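Local atomic coordinates of genome polyprotein (Rhinovirus C, PDB entry 6KU8), a protein that probably cleaves the viral polyprotein as its 3C cysteine protease, a chymotrypsin-like enzyme caught here with the peptide-like inhibitor rupintrivir in its substrate cleft. Residues R16-I21 with E27-G32; Y143-G148 with A162-G167; A106-V109 with P113-D116. All coordinates share one frame; numbering follows the deposited sequence.

The chymotrypsin-like fold joins two antiparallel sheet domains, and the contacts sample both. Contact 1 is the first hairpin of the N-terminal barrel. Contact 3, next along the chain, is the loop end of the hairpin of strands 100-107 and 115-130 in the second sheet; contact 2 then joins loop 143-148 to strand 159-167 of that sheet. Centres of contacts 1 and 3 are about 10 Å apart, with Asn29 packed on Thr107 across the domain junction. The centre of contact 2 lies about 12 Å from that of contact 3 and 15 Å from that of contact 1. It holds much of the inhibitor pocket, and Phe28 of contact 1 also touches the ligand, which meets both domains.

Contact 1: residues R16-I21 with E27-G32; sequences RNCHVI and EFNMLG
Cys18, His19, Val20 and Ile21 pair with Leu31, Met30, Asn29 and Phe28 in an antiparallel hairpin, the first two strands of the N-terminal barrel. His19-Met30 and Ile21-Phe28 are hydrogen-bonded pairs; Met30 N reaches His19 O at 2.8 Å. One more backbone bond, Gly32 N to Asn17 O at 2.8 Å, continues the pairing to the end of helix 8-17.

His19, Ile21, Phe28 and Met30 share one face. Ile21 packs CG2 against Phe28 CB at 3.4 Å, while its CD1 end meets Met30 SD at 4.0 Å, the two side chains crossing at about a right angle. Met30 is bent at its last torsion (chi3 85°), which carries CE to 3.8 Å from His19 CD2. Ile52 lies against both His19 and Met30, and His19 ND1 is hydrogen-bonded to Asp53 OD2.

On the other face Cys18 SG touches Leu31 CD1 at 3.6 Å and receives a weak bond from Asn29 ND2, 3.7 Å from SG. The stronger partner of that amide is Gly151 O. The chemistry is therefore two-sided: apolar packing into the barrel with His19 tied to Asp53 at its margin, and on the other face Cys18, Asn29 and Leu31 meeting Val153 of the second sheet.

Contact 2: residues Y143-G148 with A162-G167; sequences YPTKPG and AIHVGG. With AG7 (4-{2-(4-fluoro-benzyl)-6-methyl-5-[(5-methyl-isoxazole-3-carbonyl)-amino]-4-oxo-heptanoylamino}-5-(2-oxo-pyrrolidin-3-yl)-pentanoic acid ethyl ester), chain B.
Thr145 and His164 form the polar end of the pocket that receives the lactam side chain of rupintrivir, a glutamine mimic, in what is the S1 site of 3C proteases. Both grip the lactam oxygen O18: Thr145 OG1 donates at 2.7 Å and His164 NE2 at 2.9 Å, the latter nearly straight (165° at the hydrogen). O18 lies at the edge of the imidazole, near its plane. The two protein side chains approach from opposite directions, and Thr145 OG1 comes to 3.1 Å from His164 CE1. A chi1 of 56° sets OG1 between the backbone N and carbonyl carbon of Thr145, turned to the ligand, while CG2 rests near the imidazole. The lactam N17 donates to Thr145 O at 3.1 Å, and Pro147 packs against the lactam ring through CG and CD.

Further along the ligand, Gly167 acts like a strand partner: its N meets O03 at 3.3 Å and its O accepts from N58. Gly148 N donates to the ester carbonyl oxygen O23 at 3.2 Å. Behind the pocket, His164 ND1 is hydrogen-bonded to Tyr141 OH, which probably fixes the rotation of the ring. With two donors on its carbonyl and one acceptor for its N-H, the pocket matches both the C=O and the N-H of an amide, consistent with the preference of 3C proteases for glutamine at this position.

Contact 3: residues A106-V109 with P113-D116; sequences ATNV and PMLD
Asn108 and Met114 lock the loop end of a beta hairpin just beyond its last strand pair. Asn108 holds CG anti to its own backbone nitrogen (chi1 -174°), which swings the amide across to the returning chain. There OD1 accepts from Met114 N at 2.7 Å, a fairly straight bond (159° at the hydrogen) whose donor is tilted out of the amide's carbonyl plane. Met114 has backbone angles of the left-handed helical region, and its side chain is folded back by a second torsion near -58°. Although its CB points away from residues 106-109, that bend returns the thioether to the same asparagine: SD lies 3.5 Å from Asn108 CG, and CE meets Asn108 ND2 at 3.7 Å. Asn108 is thus bonded through its oxygen to the backbone of Met114 and covered over one face of its amide by that residue's side chain. Pro113, where the chain returns from the loop, brings its CA to 3.5 Å from Asn108 OD1.

On the strand side of Asn108, Thr107 and Leu115 form a hydrogen-bonded antiparallel pair. Thr107 N donates to Leu115 O at 3.1 Å; the return bond from Leu115 N to Thr107 O is weak and strongly bent. Thr107 turns CG2, rather than OG1, to Leu115 CB at 4.1 Å, the two side chains crossing at a slant. One step further, Ala106 and Asp116 form a non-hydrogen-bonded pair, and the Asp116 carboxylate is bonded through OD2 to His104 ND1.

The strand end of the hairpin lies between helix 8-17 and strands 26-34 and 153-156, while Pro113 and Met114 remain exposed. Val10 and Ile14 of the helix pack on Ala106, with Ile14 reaching Asn108 and Val10 Asp116. Thr107 and Val109 touch Asn29 and Glu27, and the backbone of Ala106 bonds to Val153.

Contact 1: residues R16-I21 with E27-G32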
ATOM      1  N   ARG A  16     -13.331   4.792   3.033  1.00 21.72           N
ATOM      2  CA  ARG A  16     -13.208   5.198   4.432  1.00 20.04           C
ATOM      3  C   ARG A  16     -11.768   5.556   4.793  1.00 24.27           C
ATOM      4  O   ARG A  16     -11.537   6.499   5.557  1.00 20.56           O
ATOM      5  CB  ARG A  16     -13.725   4.089   5.349  1.00 22.55           C
ATOM      6  CG  ARG A  16     -13.491   4.327   6.865  1.00 30.06           C
ATOM      7  CD  ARG A  16     -14.199   5.609   7.372  1.00 33.35           C
ATOM      8  NE  ARG A  16     -14.057   5.858   8.814  1.00 30.90           N
ATOM      9  CZ  ARG A  16     -12.983   6.413   9.385  1.00 36.20           C
ATOM     10  NH1 ARG A  16     -11.930   6.761   8.649  1.00 35.17           N
ATOM     11  NH2 ARG A  16     -12.948   6.609  10.700  1.00 36.66           N
ATOM     12  N   ASN A  17     -10.786   4.836   4.236  1.00 20.33           N
ATOM     13  CA  ASN A  17      -9.415   4.920   4.723  1.00 22.25           C
ATOM     14  C   ASN A  17      -8.381   5.371   3.696  1.00 20.43           C
ATOM     15  O   ASN A  17      -7.234   5.604   4.079  1.00 22.64           O
ATOM     16  CB  ASN A  17      -8.973   3.561   5.295  1.00 23.60           C
ATOM     17  CG  ASN A  17      -9.075   3.484   6.834  1.00 30.07           C
ATOM     18  OD1 ASN A  17      -9.782   4.275   7.483  1.00 30.25           O
ATOM     19  ND2 ASN A  17      -8.356   2.528   7.418  1.00 23.64           N
ATOM     20  N   CYS A  18      -8.735   5.514   2.425  1.00 21.22           N
ATOM     21  CA  CYS A  18      -7.756   5.793   1.385  1.00 20.15           C
ATOM     22  C   CYS A  18      -7.886   7.215   0.855  1.00 18.78           C
ATOM     23  O   CYS A  18      -8.986   7.768   0.769  1.00 20.82           O
ATOM     24  CB  CYS A  18      -7.881   4.773   0.247  1.00 20.21           C
ATOM     25  SG  CYS A  18      -7.336   3.098   0.814  1.00 23.34           S
ATOM     26  N   HIS A  19      -6.739   7.781   0.478  1.00 18.24           N
ATOM     27  CA  HIS A  19      -6.605   9.157   0.031  1.00 19.48           C
ATOM     28  C   HIS A  19      -5.558   9.234  -1.070  1.00 20.49           C
ATOM     29  O   HIS A  19      -4.651   8.394  -1.156  1.00 22.52           O
ATOM     30  CB  HIS A  19      -6.225  10.082   1.193  1.00 17.38           C
ATOM     31  CG  HIS A  19      -7.188  10.009   2.335  1.00 22.50           C
ATOM     32  ND1 HIS A  19      -8.246  10.882   2.471  1.00 20.12           N
ATOM     33  CD2 HIS A  19      -7.292   9.127   3.358  1.00 17.49           C
ATOM     34  CE1 HIS A  19      -8.943  10.561   3.547  1.00 20.55           C
ATOM     35  NE2 HIS A  19      -8.385   9.499   4.104  1.00 20.52           N
ATOM     36  N   VAL A  20      -5.692  10.256  -1.908  1.00 22.39           N
ATOM     37  CA  VAL A  20      -4.739  10.516  -2.980  1.00 20.39           C
ATOM     38  C   VAL A  20      -3.586  11.313  -2.396  1.00 23.51           C
ATOM     39  O   VAL A  20      -3.783  12.416  -1.880  1.00 26.26           O
ATOM     40  CB  VAL A  20      -5.392  11.286  -4.138  1.00 23.63           C
ATOM     41  CG1 VAL A  20      -4.369  11.587  -5.209  1.00 20.75           C
ATOM     42  CG2 VAL A  20      -6.610  10.540  -4.696  1.00 20.02           C
ATOM     43  N   ILE A  21      -2.383  10.767  -2.485  1.00 21.32           N
ATOM     44  CA  ILE A  21      -1.177  11.452  -2.040  1.00 27.92           C
ATOM     45  C   ILE A  21      -0.403  11.852  -3.284  1.00 27.71           C
ATOM     46  O   ILE A  21      -0.227  11.041  -4.202  1.00 28.51           O
ATOM     47  CB  ILE A  21      -0.344  10.559  -1.101  1.00 28.60           C
ATOM     48  CG1 ILE A  21       0.512  11.400  -0.155  1.00 33.51           C
ATOM     49  CG2 ILE A  21       0.534   9.623  -1.899  1.00 27.60           C
ATOM     50  CD1 ILE A  21       0.997  10.621   1.075  1.00 28.71           C
ATOM     51  N   GLU A  27       1.034  10.696  -8.391  1.00 24.45           N
ATOM     52  CA  GLU A  27      -0.097  10.391  -7.526  1.00 25.13           C
ATOM     53  C   GLU A  27      -0.031   8.941  -7.061  1.00 24.63           C
ATOM     54  O   GLU A  27       0.188   8.032  -7.862  1.00 22.49           O
ATOM     55  CB  GLU A  27      -1.425  10.629  -8.249  1.00 27.50           C
ATOM     56  CG  GLU A  27      -1.866  12.071  -8.326  1.00 30.28           C
ATOM     57  CD  GLU A  27      -3.281  12.208  -8.867  1.00 27.24           C
ATOM     58  OE1 GLU A  27      -3.800  11.243  -9.479  1.00 25.01           O
ATOM     59  OE2 GLU A  27      -3.876  13.279  -8.650  1.00 25.89           O
ATOM     60  N   PHE A  28      -0.234   8.739  -5.766  1.00 20.23           N
ATOM     61  CA  PHE A  28      -0.241   7.417  -5.157  1.00 21.88           C
ATOM     62  C   PHE A  28      -1.505   7.276  -4.332  1.00 22.04           C
ATOM     63  O   PHE A  28      -2.121   8.272  -3.934  1.00 19.91           O
ATOM     64  CB  PHE A  28       0.974   7.185  -4.245  1.00 22.36           C
ATOM     65  CG  PHE A  28       2.293   7.302  -4.947  1.00 26.27           C
ATOM     66  CD1 PHE A  28       2.836   8.550  -5.226  1.00 27.49           C
ATOM     67  CD2 PHE A  28       2.989   6.164  -5.332  1.00 26.27           C
ATOM     68  CE1 PHE A  28       4.052   8.657  -5.891  1.00 29.50           C
ATOM     69  CE2 PHE A  28       4.206   6.260  -5.979  1.00 29.26           C
ATOM     70  CZ  PHE A  28       4.738   7.498  -6.267  1.00 31.30           C
ATOM     71  N   ASN A  29      -1.878   6.024  -4.067  1.00 19.01           N
ATOM     72  CA  ASN A  29      -2.909   5.730  -3.082  1.00 16.94           C
ATOM     73  C   ASN A  29      -2.261   5.623  -1.709  1.00 21.73           C
ATOM     74  O   ASN A  29      -1.234   4.957  -1.555  1.00 19.03           O
ATOM     75  CB  ASN A  29      -3.663   4.439  -3.399  1.00 13.88           C
ATOM     76  CG  ASN A  29      -4.751   4.156  -2.391  1.00 17.47           C
ATOM     77  OD1 ASN A  29      -5.661   4.956  -2.209  1.00 22.53           O
ATOM     78  ND2 ASN A  29      -4.663   3.013  -1.729  1.00 18.18           N
ATOM     79  N   MET A  30      -2.869   6.280  -0.724  1.00 18.64           N
ATOM     80  CA  MET A  30      -2.452   6.214   0.665  1.00 19.22           C
ATOM     81  C   MET A  30      -3.505   5.451   1.459  1.00 19.40           C
ATOM     82  O   MET A  30      -4.702   5.758   1.370  1.00 20.00           O
ATOM     83  CB  MET A  30      -2.259   7.618   1.247  1.00 17.37           C
ATOM     84  CG  MET A  30      -1.729   7.627   2.703  1.00 19.83           C
ATOM     85  SD  MET A  30      -1.911   9.251   3.515  1.00 24.08           S
ATOM     86  CE  MET A  30      -3.607   9.125   4.102  1.00 18.04           C
ATOM     87  N   LEU A  31      -3.065   4.459   2.228  1.00 18.79           N
ATOM     88  CA  LEU A  31      -3.965   3.594   2.988  1.00 19.41           C
ATOM     89  C   LEU A  31      -3.821   3.910   4.475  1.00 21.18           C
ATOM     90  O   LEU A  31      -2.793   3.606   5.085  1.00 20.71           O
ATOM     91  CB  LEU A  31      -3.663   2.121   2.719  1.00 18.58           C
ATOM     92  CG  LEU A  31      -4.325   1.146   3.698  1.00 22.70           C
ATOM     93  CD1 LEU A  31      -5.836   1.184   3.534  1.00 18.73           C
ATOM     94  CD2 LEU A  31      -3.782  -0.265   3.474  1.00 20.66           C
ATOM     95  N   GLY A  32      -4.857   4.498   5.068  1.00 22.96           N
ATOM     96  CA  GLY A  32      -4.869   4.656   6.512  1.00 22.67           C
ATOM     97  C   GLY A  32      -5.040   3.313   7.199  1.00 22.39           C
ATOM     98  O   GLY A  32      -5.789   2.444   6.741  1.00 21.76           O
TER

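Contact 2: residues Y143-G148 with A162-G167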
ATOM      1  N   TYR A 143      -0.927 -10.416 -12.908  1.00 19.47           N
ATOM      2  CA  TYR A 143      -1.810  -9.413 -13.471  1.00 22.22           C
ATOM      3  C   TYR A 143      -0.952  -8.272 -14.001  1.00 21.59           C
ATOM      4  O   TYR A 143       0.008  -7.872 -13.332  1.00 21.16           O
ATOM      5  CB  TYR A 143      -2.808  -8.895 -12.428  1.00 21.66           C
ATOM      6  CG  TYR A 143      -3.782  -7.895 -12.990  1.00 21.24           C
ATOM      7  CD1 TYR A 143      -5.011  -8.297 -13.512  1.00 24.05           C
ATOM      8  CD2 TYR A 143      -3.461  -6.552 -13.030  1.00 20.81           C
ATOM      9  CE1 TYR A 143      -5.899  -7.368 -14.042  1.00 27.71           C
ATOM     10  CE2 TYR A 143      -4.326  -5.620 -13.568  1.00 25.80           C
ATOM     11  CZ  TYR A 143      -5.545  -6.026 -14.070  1.00 31.00           C
ATOM     12  OH  TYR A 143      -6.398  -5.072 -14.587  1.00 32.65           O
ATOM     13  N   PRO A 144      -1.268  -7.720 -15.211  1.00 25.05           N
ATOM     14  CA  PRO A 144      -0.409  -6.660 -15.793  1.00 23.65           C
ATOM     15  C   PRO A 144      -0.714  -5.279 -15.224  1.00 25.25           C
ATOM     16  O   PRO A 144      -1.284  -4.390 -15.871  1.00 25.47           O
ATOM     17  CB  PRO A 144      -0.719  -6.773 -17.294  1.00 26.63           C
ATOM     18  CG  PRO A 144      -2.139  -7.295 -17.345  1.00 23.54           C
ATOM     19  CD  PRO A 144      -2.253  -8.243 -16.178  1.00 25.32           C
ATOM     20  N   THR A 145      -0.327  -5.091 -13.965  1.00 21.64           N
ATOM     21  CA  THR A 145      -0.517  -3.815 -13.302  1.00 21.66           C
ATOM     22  C   THR A 145       0.243  -2.717 -14.046  1.00 27.91           C
ATOM     23  O   THR A 145       1.230  -2.969 -14.742  1.00 22.60           O
ATOM     24  CB  THR A 145      -0.036  -3.906 -11.854  1.00 20.55           C
ATOM     25  OG1 THR A 145       1.323  -4.345 -11.847  1.00 18.36           O
ATOM     26  CG2 THR A 145      -0.889  -4.920 -11.060  1.00 19.53           C
ATOM     27  N   LYS A 146      -0.208  -1.478 -13.855  1.00 25.21           N
ATOM     28  CA  LYS A 146       0.239  -0.345 -14.654  1.00 26.69           C
ATOM     29  C   LYS A 146       0.846   0.754 -13.793  1.00 26.28           C
ATOM     30  O   LYS A 146       0.511   0.883 -12.611  1.00 24.04           O
ATOM     31  CB  LYS A 146      -0.923   0.250 -15.456  1.00 28.01           C
ATOM     32  CG  LYS A 146      -1.478  -0.685 -16.520  1.00 33.01           C
ATOM     33  CD  LYS A 146      -2.532  -0.004 -17.378  1.00 39.64           C
ATOM     34  CE  LYS A 146      -2.991  -0.926 -18.510  1.00 44.51           C
ATOM     35  NZ  LYS A 146      -1.837  -1.334 -19.380  1.00 48.85           N
ATOM     36  N   PRO A 147       1.734   1.574 -14.363  1.00 30.71           N
ATOM     37  CA  PRO A 147       2.180   2.773 -13.646  1.00 30.47           C
ATOM     38  C   PRO A 147       0.973   3.588 -13.197  1.00 27.78           C
ATOM     39  O   PRO A 147      -0.038   3.667 -13.899  1.00 23.42           O
ATOM     40  CB  PRO A 147       3.019   3.524 -14.689  1.00 32.37           C
ATOM     41  CG  PRO A 147       3.483   2.451 -15.639  1.00 33.29           C
ATOM     42  CD  PRO A 147       2.390   1.422 -15.680  1.00 25.52           C
ATOM     43  N   GLY A 148       1.076   4.183 -12.007  1.00 23.60           N
ATOM     44  CA  GLY A 148      -0.006   4.935 -11.413  1.00 24.48           C
ATOM     45  C   GLY A 148      -0.886   4.150 -10.453  1.00 22.21           C
ATOM     46  O   GLY A 148      -1.696   4.754  -9.747  1.00 23.06           O
ATOM     47  N   ALA A 162      -1.629  -6.404   1.102  1.00 18.48           N
ATOM     48  CA  ALA A 162      -0.447  -5.744   0.549  1.00 19.59           C
ATOM     49  C   ALA A 162      -0.851  -4.386  -0.008  1.00 18.64           C
ATOM     50  O   ALA A 162      -2.036  -4.101  -0.177  1.00 17.41           O
ATOM     51  CB  ALA A 162       0.219  -6.587  -0.553  1.00 13.72           C
ATOM     52  N   ILE A 163       0.150  -3.537  -0.257  1.00 17.21           N
ATOM     53  CA  ILE A 163      -0.010  -2.378  -1.125  1.00 16.62           C
ATOM     54  C   ILE A 163       0.832  -2.606  -2.376  1.00 17.72           C
ATOM     55  O   ILE A 163       1.938  -3.162  -2.309  1.00 19.16           O
ATOM     56  CB  ILE A 163       0.360  -1.052  -0.425  1.00 17.70           C
ATOM     57  CG1 ILE A 163       1.853  -1.044  -0.052  1.00 21.16           C
ATOM     58  CG2 ILE A 163      -0.602  -0.810   0.773  1.00 17.64           C
ATOM     59  CD1 ILE A 163       2.368   0.318   0.424  1.00 22.55           C
ATOM     60  N   HIS A 164       0.292  -2.198  -3.513  1.00 18.23           N
ATOM     61  CA  HIS A 164       0.960  -2.420  -4.784  1.00 16.89           C
ATOM     62  C   HIS A 164       2.186  -1.525  -4.899  1.00 19.91           C
ATOM     63  O   HIS A 164       2.099  -0.318  -4.650  1.00 17.64           O
ATOM     64  CB  HIS A 164       0.008  -2.129  -5.941  1.00 17.85           C
ATOM     65  CG  HIS A 164       0.615  -2.438  -7.262  1.00 17.60           C
ATOM     66  ND1 HIS A 164       0.857  -3.730  -7.670  1.00 18.99           N
ATOM     67  CD2 HIS A 164       1.125  -1.633  -8.223  1.00 19.72           C
ATOM     68  CE1 HIS A 164       1.443  -3.711  -8.853  1.00 17.61           C
ATOM     69  NE2 HIS A 164       1.628  -2.451  -9.205  1.00 19.71           N
ATOM     70  N   VAL A 165       3.332  -2.098  -5.302  1.00 19.47           N
ATOM     71  CA  VAL A 165       4.545  -1.275  -5.327  1.00 19.18           C
ATOM     72  C   VAL A 165       5.359  -1.409  -6.618  1.00 20.79           C
ATOM     73  O   VAL A 165       6.249  -0.594  -6.867  1.00 24.52           O
ATOM     74  CB  VAL A 165       5.444  -1.558  -4.106  1.00 17.25           C
ATOM     75  CG1 VAL A 165       4.762  -1.124  -2.810  1.00 19.66           C
ATOM     76  CG2 VAL A 165       5.865  -3.040  -4.064  1.00 20.79           C
ATOM     77  N   GLY A 166       5.073  -2.401  -7.455  1.00 20.39           N
ATOM     78  CA  GLY A 166       5.802  -2.479  -8.712  1.00 22.09           C
ATOM     79  C   GLY A 166       5.233  -3.501  -9.673  1.00 20.25           C
ATOM     80  O   GLY A 166       4.269  -4.210  -9.371  1.00 16.77           O
ATOM     81  N   GLY A 167       5.835  -3.547 -10.857  1.00 19.33           N
ATOM     82  CA  GLY A 167       5.439  -4.516 -11.870  1.00 21.01           C
ATOM     83  C   GLY A 167       6.342  -4.402 -13.081  1.00 21.38           C
ATOM     84  O   GLY A 167       7.165  -3.491 -13.186  1.00 25.09           O
TER
HETATM   85  C01 AG7 B 501       8.948  -0.434 -11.057  1.00 56.87           C
HETATM   86  C02 AG7 B 501       9.215   0.881 -10.345  1.00 55.13           C
HETATM   87  O03 AG7 B 501       7.904  -1.019 -11.074  1.00 39.03           O
HETATM   88  C04 AG7 B 501       8.204   1.244  -9.266  1.00 48.62           C
HETATM   89  C05 AG7 B 501       8.917   2.320  -8.466  1.00 52.58           C
HETATM   90  C06 AG7 B 501       9.918   1.695  -7.483  1.00 47.89           C
HETATM   91  C07 AG7 B 501       9.512   0.678  -6.633  1.00 46.71           C
HETATM   92  C08 AG7 B 501      10.411   0.109  -5.746  1.00 48.30           C
HETATM   93  C09 AG7 B 501      11.730   0.549  -5.704  1.00 47.91           C
HETATM   94  C10 AG7 B 501      12.143   1.566  -6.553  1.00 49.60           C
HETATM   95  C11 AG7 B 501      11.240   2.138  -7.443  1.00 49.69           C
HETATM   96  N12 AG7 B 501       5.608   1.383  -9.610  1.00 42.73           N
HETATM   97  C13 AG7 B 501       4.513   1.863 -10.472  1.00 41.63           C
HETATM   98  C14 AG7 B 501       3.722   0.607 -10.797  1.00 39.08           C
HETATM   99  C15 AG7 B 501       4.516  -0.277 -11.833  1.00 34.68           C
HETATM  100  C16 AG7 B 501       3.505  -1.383 -12.433  1.00 26.06           C
HETATM  101  N17 AG7 B 501       3.758  -1.521 -13.725  1.00 30.82           N
HETATM  102  O18 AG7 B 501       2.686  -1.969 -11.809  1.00 26.95           O
HETATM  103  C19 AG7 B 501       3.597   2.993  -9.986  1.00 46.90           C
HETATM  104  C20 AG7 B 501       4.359   3.966  -9.073  1.00 46.82           C
HETATM  105  C21 AG7 B 501       4.673   5.050 -10.079  1.00 50.79           C
HETATM  106  O22 AG7 B 501       5.891   5.723 -10.056  1.00 56.24           O
HETATM  107  O23 AG7 B 501       3.861   5.271 -10.909  1.00 49.99           O
HETATM  108  C47 AG7 B 501       6.961   1.720 -10.016  1.00 47.58           C
HETATM  109  O48 AG7 B 501       7.099   2.379 -10.991  1.00 46.28           O
HETATM  110  C50 AG7 B 501       5.988   6.640 -11.104  1.00 59.41           C
HETATM  111  C53 AG7 B 501       7.156   7.579 -10.812  1.00 58.23           C
HETATM  112  C57 AG7 B 501      10.205  -0.910 -11.760  1.00 62.42           C
HETATM  113  N58 AG7 B 501      10.010  -2.225 -12.237  1.00 63.63           N
HETATM  114  C59 AG7 B 501      11.125  -3.106 -12.235  1.00 73.33           C
HETATM  115  O60 AG7 B 501      12.227  -2.863 -11.855  1.00 77.20           O
HETATM  116  C78 AG7 B 501      10.508  -0.040 -12.982  1.00 64.57           C
HETATM  117  C81 AG7 B 501      11.874  -0.339 -13.612  1.00 66.68           C
HETATM  118  F1  AG7 B 501      12.613  -0.023  -4.828  1.00 48.64           F
HETATM  119  C82 AG7 B 501       9.393  -0.221 -14.017  1.00 74.14           C
HETATM  120  C83 AG7 B 501       4.880  -0.578 -14.126  1.00 34.72           C
HETATM  121  C84 AG7 B 501       4.963   0.428 -12.885  1.00 36.83           C
HETATM  122  C1  AG7 B 501      10.700  -4.399 -12.820  1.00 76.17           C

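Contact 3: residues A106-V109 with P113-D116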
ATOM      1  N   ALA A 106      -7.279  -2.449  -5.631  1.00 17.47           N
ATOM      2  CA  ALA A 106      -8.199  -1.317  -5.606  1.00 19.06           C
ATOM      3  C   ALA A 106      -7.416  -0.051  -5.308  1.00 20.56           C
ATOM      4  O   ALA A 106      -6.552  -0.042  -4.425  1.00 20.98           O
ATOM      5  CB  ALA A 106      -9.318  -1.507  -4.571  1.00 18.97           C
ATOM      6  N   THR A 107      -7.707   1.003  -6.058  1.00 20.81           N
ATOM      7  CA  THR A 107      -7.086   2.288  -5.817  1.00 20.09           C
ATOM      8  C   THR A 107      -8.059   3.366  -6.258  1.00 22.70           C
ATOM      9  O   THR A 107      -9.115   3.083  -6.840  1.00 22.15           O
ATOM     10  CB  THR A 107      -5.750   2.401  -6.557  1.00 18.60           C
ATOM     11  OG1 THR A 107      -5.023   3.533  -6.064  1.00 18.41           O
ATOM     12  CG2 THR A 107      -5.986   2.521  -8.059  1.00 19.39           C
ATOM     13  N   ASN A 108      -7.704   4.615  -5.968  1.00 17.43           N
ATOM     14  CA  ASN A 108      -8.506   5.747  -6.425  1.00 17.54           C
ATOM     15  C   ASN A 108      -7.576   6.901  -6.735  1.00 18.93           C
ATOM     16  O   ASN A 108      -7.082   7.571  -5.829  1.00 19.26           O
ATOM     17  CB  ASN A 108      -9.548   6.189  -5.415  1.00 19.21           C
ATOM     18  CG  ASN A 108     -10.441   7.256  -5.985  1.00 23.74           C
ATOM     19  OD1 ASN A 108     -10.819   7.178  -7.156  1.00 22.01           O
ATOM     20  ND2 ASN A 108     -10.744   8.280  -5.200  1.00 18.13           N
ATOM     21  N   VAL A 109      -7.411   7.170  -8.022  1.00 17.68           N
ATOM     22  CA  VAL A 109      -6.350   8.036  -8.495  1.00 21.19           C
ATOM     23  C   VAL A 109      -6.827   8.576  -9.838  1.00 20.48           C
ATOM     24  O   VAL A 109      -7.787   8.061 -10.418  1.00 20.43           O
ATOM     25  CB  VAL A 109      -5.047   7.188  -8.521  1.00 27.83           C
ATOM     26  CG1 VAL A 109      -4.499   6.900  -9.897  1.00 24.81           C
ATOM     27  CG2 VAL A 109      -4.034   7.682  -7.485  1.00 19.90           C
ATOM     28  N   PRO A 113      -9.670   5.893 -11.519  1.00 20.80           N
ATOM     29  CA  PRO A 113     -10.611   6.368 -10.509  1.00 21.91           C
ATOM     30  C   PRO A 113     -11.510   5.227 -10.034  1.00 27.55           C
ATOM     31  O   PRO A 113     -12.080   4.483 -10.841  1.00 22.19           O
ATOM     32  CB  PRO A 113     -11.369   7.471 -11.251  1.00 27.72           C
ATOM     33  CG  PRO A 113     -11.362   6.998 -12.699  1.00 27.40           C
ATOM     34  CD  PRO A 113      -9.988   6.391 -12.872  1.00 19.56           C
ATOM     35  N   MET A 114     -11.580   5.061  -8.709  1.00 21.24           N
ATOM     36  CA  MET A 114     -12.316   3.971  -8.048  1.00 24.48           C
ATOM     37  C   MET A 114     -12.129   2.641  -8.775  1.00 22.46           C
ATOM     38  O   MET A 114     -13.079   1.919  -9.082  1.00 23.13           O
ATOM     39  CB  MET A 114     -13.801   4.311  -7.901  1.00 27.38           C
ATOM     40  CG  MET A 114     -14.052   5.551  -7.037  1.00 30.63           C
ATOM     41  SD  MET A 114     -13.364   5.411  -5.351  1.00 36.27           S
ATOM     42  CE  MET A 114     -14.108   6.880  -4.618  1.00 41.20           C
ATOM     43  N   LEU A 115     -10.873   2.307  -9.026  1.00 23.76           N
ATOM     44  CA  LEU A 115     -10.549   1.054  -9.682  1.00 20.51           C
ATOM     45  C   LEU A 115     -10.657  -0.100  -8.699  1.00 25.47           C
ATOM     46  O   LEU A 115     -10.204  -0.006  -7.553  1.00 22.65           O
ATOM     47  CB  LEU A 115      -9.138   1.109 -10.267  1.00 21.89           C
ATOM     48  CG  LEU A 115      -8.632  -0.153 -10.953  1.00 23.85           C
ATOM     49  CD1 LEU A 115      -9.522  -0.507 -12.127  1.00 31.42           C
ATOM     50  CD2 LEU A 115      -7.207   0.044 -11.416  1.00 26.62           C
ATOM     51  N   ASP A 116     -11.264  -1.189  -9.159  1.00 22.16           N
ATOM     52  CA  ASP A 116     -11.190  -2.480  -8.493  1.00 23.89           C
ATOM     53  C   ASP A 116     -11.046  -3.528  -9.578  1.00 27.12           C
ATOM     54  O   ASP A 116     -11.891  -3.610 -10.476  1.00 23.98           O
ATOM     55  CB  ASP A 116     -12.430  -2.763  -7.641  1.00 26.15           C
ATOM     56  CG  ASP A 116     -12.364  -4.132  -6.947  1.00 28.82           C
ATOM     57  OD1 ASP A 116     -12.510  -4.173  -5.716  1.00 33.75           O
ATOM     58  OD2 ASP A 116     -12.152  -5.163  -7.620  1.00 28.72           O
TER